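Local structure of isatin hydrolase (Ralstonia solanacearum, 5NMP) at residues Gly74-Thr77 and Phe81-Pro84; Leu39-Pro42 and Gly46-Gln49. The protein hydrolyses isatin, opening its five-membered lactam ring to give isatinate, with manganese bound at its metal site. All coordinates share one frame; numbering follows the deposited sequence.

Contact 1 (Gly74-Thr77 and Phe81-Pro84); sequences GEHT and FDAP. With MN (manganese (II) ion), chain K.
His-76 and Asp-82 both set their first side-chain bond with CG anti to the carbonyl carbon and beside the backbone N (chi1 -62° and -70°). This brings imidazole and carboxylate from the two segments onto one manganese ion. The nearest alpha carbons, His-76 CA and Phe-81 CA, are still 7.3 Å apart, so the metal joins the segments through side chains. His-76 ND1 is 2.1 Å from the manganese, and Asp-82 OD1 is 2.2 Å from it. The two bonds meet at the ion at about 82°, as for neighbouring ligands in a coordination shell. Asp-82 OD2 is 3.2 Å from the metal, so the carboxylate binds through one oxygen. The side chains cross at about a right angle, yet ring and carboxylate are nearly coplanar. OD1 sits at the ring edge, near the plane of the imidazole; the closeness of ND1 and OD1 comes from the shared metal.

His-80 NE2 is a further ligand of the manganese. At the far side of the imidazole, NE2 of His-76 is hydrogen-bonded to Ser-254 OG, which helps fix the rotation of the ring. That serine also bonds Glu-75 OE1.

Within 74-77 the turn is closed by a bond from Gly-74 N to Thr-77 OG1 of 2.8 Å. On the other segment, the CB of Phe-81 points away from 74-77, and the phenyl ring meets Tyr-225. The backbone of Phe-81 and Asp-82 is tied into the sheet by Ser-256 and Gly-226. His-76, His-80, Asp-82, Pro-84 and His-86 follow the spacing of the HxGTHxDxPxH signature of the cyclase family, whose first two histidines and aspartate are metal ligands here.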
ATOM      1  N   GLY A  74      14.980  -3.275  -1.666  1.00 48.14           N
ATOM      2  CA  GLY A  74      14.622  -4.321  -2.602  1.00 41.35           C
ATOM      3  C   GLY A  74      13.128  -4.545  -2.609  1.00 51.01           C
ATOM      4  O   GLY A  74      12.425  -4.101  -1.701  1.00 53.15           O
ATOM      5  N   GLU A  75      12.638  -5.222  -3.640  1.00 49.19           N
ATOM      6  CA  GLU A  75      11.238  -5.620  -3.695  1.00 50.18           C
ATOM      7  C   GLU A  75      10.879  -6.456  -2.471  1.00 49.28           C
ATOM      8  O   GLU A  75       9.764  -6.389  -1.969  1.00 51.84           O
ATOM      9  CB  GLU A  75      10.949  -6.416  -4.970  1.00 52.70           C
ATOM     10  CG  GLU A  75      11.130  -5.636  -6.258  1.00 57.48           C
ATOM     11  CD  GLU A  75      11.011  -6.516  -7.492  1.00 61.09           C
ATOM     12  OE1 GLU A  75      11.332  -7.718  -7.401  1.00 63.45           O
ATOM     13  OE2 GLU A  75      10.593  -6.007  -8.553  1.00 61.76           O
ATOM     14  N   HIS A  76      11.839  -7.240  -1.994  1.00 48.30           N
ATOM     15  CA  HIS A  76      11.611  -8.132  -0.867  1.00 47.54           C
ATOM     16  C   HIS A  76      12.295  -7.612   0.395  1.00 49.85           C
ATOM     17  O   HIS A  76      13.155  -8.276   0.979  1.00 53.73           O
ATOM     18  CB  HIS A  76      12.090  -9.541  -1.216  1.00 45.80           C
ATOM     19  CG  HIS A  76      11.358 -10.146  -2.373  1.00 46.57           C
ATOM     20  ND1 HIS A  76      10.399 -11.124  -2.220  1.00 43.63           N
ATOM     21  CD2 HIS A  76      11.427  -9.893  -3.702  1.00 49.13           C
ATOM     22  CE1 HIS A  76       9.918 -11.458  -3.405  1.00 46.27           C
ATOM     23  NE2 HIS A  76      10.525 -10.724  -4.321  1.00 49.02           N
ATOM     24  N   THR A  77      11.887  -6.415   0.803  1.00 46.28           N
ATOM     25  CA  THR A  77      12.434  -5.742   1.971  1.00 46.75           C
ATOM     26  C   THR A  77      11.342  -5.540   3.014  1.00 48.34           C
ATOM     27  O   THR A  77      10.269  -5.032   2.697  1.00 54.60           O
ATOM     28  CB  THR A  77      13.048  -4.375   1.591  1.00 50.15           C
ATOM     29  OG1 THR A  77      14.154  -4.573   0.700  1.00 52.74           O
ATOM     30  CG2 THR A  77      13.521  -3.624   2.830  1.00 50.22           C
ATOM     31  N   PHE A  81       5.291  -8.318  -0.080  1.00 44.24           N
ATOM     32  CA  PHE A  81       4.343  -9.160  -0.797  1.00 40.60           C
ATOM     33  C   PHE A  81       5.087  -9.977  -1.850  1.00 46.94           C
ATOM     34  O   PHE A  81       5.917  -9.437  -2.576  1.00 51.47           O
ATOM     35  CB  PHE A  81       3.267  -8.267  -1.436  1.00 42.24           C
ATOM     36  CG  PHE A  81       2.266  -8.996  -2.299  1.00 42.79           C
ATOM     37  CD1 PHE A  81       1.033  -9.369  -1.788  1.00 41.04           C
ATOM     38  CD2 PHE A  81       2.537  -9.258  -3.634  1.00 42.31           C
ATOM     39  CE1 PHE A  81       0.104 -10.020  -2.581  1.00 40.87           C
ATOM     40  CE2 PHE A  81       1.610  -9.909  -4.432  1.00 44.23           C
ATOM     41  CZ  PHE A  81       0.393 -10.289  -3.903  1.00 42.10           C
ATOM     42  N   ASP A  82       4.801 -11.275  -1.929  1.00 47.00           N
ATOM     43  CA  ASP A  82       5.417 -12.131  -2.947  1.00 41.28           C
ATOM     44  C   ASP A  82       4.444 -12.419  -4.086  1.00 44.67           C
ATOM     45  O   ASP A  82       3.404 -13.042  -3.879  1.00 51.10           O
ATOM     46  CB  ASP A  82       5.897 -13.454  -2.337  1.00 43.60           C
ATOM     47  CG  ASP A  82       7.100 -13.284  -1.417  1.00 53.82           C
ATOM     48  OD1 ASP A  82       8.011 -12.489  -1.739  1.00 53.10           O
ATOM     49  OD2 ASP A  82       7.138 -13.958  -0.366  1.00 60.43           O
ATOM     50  N   ALA A  83       4.785 -11.965  -5.289  1.00 41.98           N
ATOM     51  CA  ALA A  83       3.985 -12.255  -6.479  1.00 41.49           C
ATOM     52  C   ALA A  83       4.446 -13.571  -7.116  1.00 42.29           C
ATOM     53  O   ALA A  83       5.594 -13.973  -6.937  1.00 44.10           O
ATOM     54  CB  ALA A  83       4.080 -11.100  -7.479  1.00 39.77           C
ATOM     55  N   PRO A  84       3.554 -14.252  -7.854  1.00 41.94           N
ATOM     56  CA  PRO A  84       3.907 -15.553  -8.443  1.00 43.61           C
ATOM     57  C   PRO A  84       5.128 -15.520  -9.367  1.00 43.38           C
ATOM     58  O   PRO A  84       5.821 -16.527  -9.500  1.00 47.98           O
ATOM     59  CB  PRO A  84       2.649 -15.928  -9.232  1.00 40.41           C
ATOM     60  CG  PRO A  84       1.546 -15.230  -8.516  1.00 45.22           C
ATOM     61  CD  PRO A  84       2.132 -13.921  -8.068  1.00 41.86           C
TER
HETATM   62 MN    MN K 301       9.807 -12.275  -0.563  1.00 61.78          MN

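Contact 2 (Leu39-Pro42 and Gly46-Gln49); sequences LQLP and GQVQ
Leu-39 to Pro-42 and Gly-46 to Gln-49 run antiparallel as irregular loop, with Leu-39 opposite Val-48 and Gln-40 opposite Gln-47 (CA to CA 6.5 Å for the second pair). The bonds between them pass through the side chain of Gln-47 and a water.

The chain of Gln-47 bends at chi2 (-68°), and this turns its amide toward Leu-41. Gln-47 OE1 accepts from Leu-41 N at 2.9 Å. The donor lies in the carbonyl plane of the glutamine, on a lone pair, and the N-H points nearly straight at OE1 (159°). Gln-47 NE2 gives a bond to Leu-41 O at 3.0 Å, approaching from above the carbonyl plane of Leu-41. A weak bond from NE2 also reaches Pro-42 O. One amide thus grips both the N-H and the C=O of Leu-41.

The water gives one proton to Leu-39 O and the other to Gln-47 OE1, and accepts from Val-48 N at 3.0 Å. It bridges the two backbones, and OE1 receives two donors. Apolar contact is thin: Leu-39 CB meets Val-48 CG1 at 4.3 Å. The same methyl lies 3.5 Å from Leu-39 O, and Leu-41 CD1 lies near Gly-46 O.

Trp-68 of the second subunit packs on Leu-39 and Leu-41, and the Gly-46 backbone is also hydrogen-bonded to that subunit. Leu-39 lies near a bound succinic acid, probably from the crystallisation liquor. The arrangement is a loop between strands 24-27 and 52-60, closed by a side-chain amide that bonds the backbone N-H and C=O of one residue, beside the metal pocket and the dimer interface.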
ATOM      1  N   LEU A  39      18.026  -9.830   4.421  1.00 63.26           N
ATOM      2  CA  LEU A  39      18.264 -11.207   4.009  1.00 66.92           C
ATOM      3  C   LEU A  39      19.590 -11.360   3.271  1.00 68.39           C
ATOM      4  O   LEU A  39      19.893 -10.594   2.355  1.00 65.44           O
ATOM      5  CB  LEU A  39      17.118 -11.692   3.124  1.00 65.09           C
ATOM      6  CG  LEU A  39      17.320 -13.046   2.451  1.00 67.90           C
ATOM      7  CD1 LEU A  39      17.379 -14.157   3.487  1.00 69.70           C
ATOM      8  CD2 LEU A  39      16.214 -13.293   1.442  1.00 69.39           C
ATOM      9  N   GLN A  40      20.380 -12.350   3.672  1.00 73.81           N
ATOM     10  CA  GLN A  40      21.627 -12.642   2.973  1.00 75.92           C
ATOM     11  C   GLN A  40      21.670 -14.085   2.482  1.00 72.19           C
ATOM     12  O   GLN A  40      21.458 -15.026   3.250  1.00 70.71           O
ATOM     13  CB  GLN A  40      22.833 -12.351   3.871  1.00 85.72           C
ATOM     14  CG  GLN A  40      23.049 -10.869   4.140  1.00 95.21           C
ATOM     15  CD  GLN A  40      24.420 -10.567   4.719  1.00106.48           C
ATOM     16  OE1 GLN A  40      25.188 -11.474   5.039  1.00112.06           O
ATOM     17  NE2 GLN A  40      24.734  -9.283   4.852  1.00108.49           N
ATOM     18  N   LEU A  41      21.936 -14.238   1.186  1.00 68.10           N
ATOM     19  CA  LEU A  41      22.063 -15.544   0.550  1.00 63.36           C
ATOM     20  C   LEU A  41      23.535 -15.925   0.454  1.00 65.18           C
ATOM     21  O   LEU A  41      24.400 -15.065   0.631  1.00 67.32           O
ATOM     22  CB  LEU A  41      21.429 -15.522  -0.843  1.00 57.01           C
ATOM     23  CG  LEU A  41      19.995 -15.015  -0.960  1.00 56.00           C
ATOM     24  CD1 LEU A  41      19.514 -15.164  -2.391  1.00 56.00           C
ATOM     25  CD2 LEU A  41      19.086 -15.760  -0.001  1.00 60.79           C
ATOM     26  N   PRO A  42      23.827 -17.212   0.185  1.00 64.40           N
ATOM     27  CA  PRO A  42      25.204 -17.633  -0.099  1.00 64.53           C
ATOM     28  C   PRO A  42      25.879 -16.751  -1.150  1.00 65.59           C
ATOM     29  O   PRO A  42      25.205 -16.237  -2.045  1.00 57.46           O
ATOM     30  CB  PRO A  42      25.027 -19.062  -0.611  1.00 65.47           C
ATOM     31  CG  PRO A  42      23.830 -19.553   0.122  1.00 62.04           C
ATOM     32  CD  PRO A  42      22.915 -18.366   0.278  1.00 67.36           C
ATOM     33  N   GLY A  46      23.090 -13.413  -6.237  1.00 50.32           N
ATOM     34  CA  GLY A  46      22.876 -11.980  -6.159  1.00 48.62           C
ATOM     35  C   GLY A  46      22.169 -11.622  -4.865  1.00 57.46           C
ATOM     36  O   GLY A  46      21.313 -12.369  -4.390  1.00 55.85           O
ATOM     37  N   GLN A  47      22.518 -10.473  -4.298  1.00 56.88           N
ATOM     38  CA  GLN A  47      22.007 -10.081  -2.988  1.00 55.49           C
ATOM     39  C   GLN A  47      21.020  -8.921  -3.068  1.00 50.60           C
ATOM     40  O   GLN A  47      21.140  -8.050  -3.927  1.00 54.64           O
ATOM     41  CB  GLN A  47      23.168  -9.704  -2.063  1.00 49.37           C
ATOM     42  CG  GLN A  47      24.270 -10.746  -1.985  1.00 51.80           C
ATOM     43  CD  GLN A  47      23.826 -12.019  -1.295  1.00 56.52           C
ATOM     44  OE1 GLN A  47      22.964 -11.997  -0.417  1.00 56.20           O
ATOM     45  NE2 GLN A  47      24.413 -13.142  -1.692  1.00 57.84           N
ATOM     46  N   VAL A  48      20.046  -8.915  -2.163  1.00 48.89           N
ATOM     47  CA  VAL A  48      19.122  -7.794  -2.044  1.00 51.15           C
ATOM     48  C   VAL A  48      19.776  -6.657  -1.253  1.00 51.17           C
ATOM     49  O   VAL A  48      20.525  -6.896  -0.306  1.00 48.27           O
ATOM     50  CB  VAL A  48      17.794  -8.219  -1.365  1.00 54.86           C
ATOM     51  CG1 VAL A  48      18.055  -8.830   0.003  1.00 57.32           C
ATOM     52  CG2 VAL A  48      16.836  -7.039  -1.253  1.00 49.68           C
ATOM     53  N   GLN A  49      19.520  -5.422  -1.669  1.00 54.78           N
ATOM     54  CA  GLN A  49      20.012  -4.260  -0.943  1.00 56.82           C
ATOM     55  C   GLN A  49      19.253  -4.087   0.361  1.00 56.22           C
ATOM     56  O   GLN A  49      18.056  -4.368   0.426  1.00 54.17           O
ATOM     57  CB  GLN A  49      19.882  -2.992  -1.787  1.00 63.83           C
ATOM     58  CG  GLN A  49      21.012  -2.774  -2.773  1.00 78.21           C
ATOM     59  CD  GLN A  49      20.853  -1.489  -3.564  1.00 88.85           C
ATOM     60  OE1 GLN A  49      19.780  -0.882  -3.576  1.00 90.95           O
ATOM     61  NE2 GLN A  49      21.924  -1.065  -4.229  1.00 92.96           N
TER
HETATM   62  O   HOH W   1      20.448 -11.085  -0.158  1.00 56.88           O

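In the fold
Contact 1 is buried, its centre about 10 Å from that of the chain; the centre of contact 2, at the surface, is about 19 Å out. The two centres are about 13 Å apart, and contact 2 closes along the chain before contact 1 opens. Contact 1 includes part of strand 80-82 in the main sheet and is joined by metal coordination. Contact 2 is loop on both sides, and amide, backbone and water bonds hold it. The two touch where Val-48 CG2 packs 3.8 Å from Gly-74 CA, and Thr-77 lies beside Val-48 and Gln-49. Both also meet the second subunit, so the metal-site turn and the outer loop share the dimer interface.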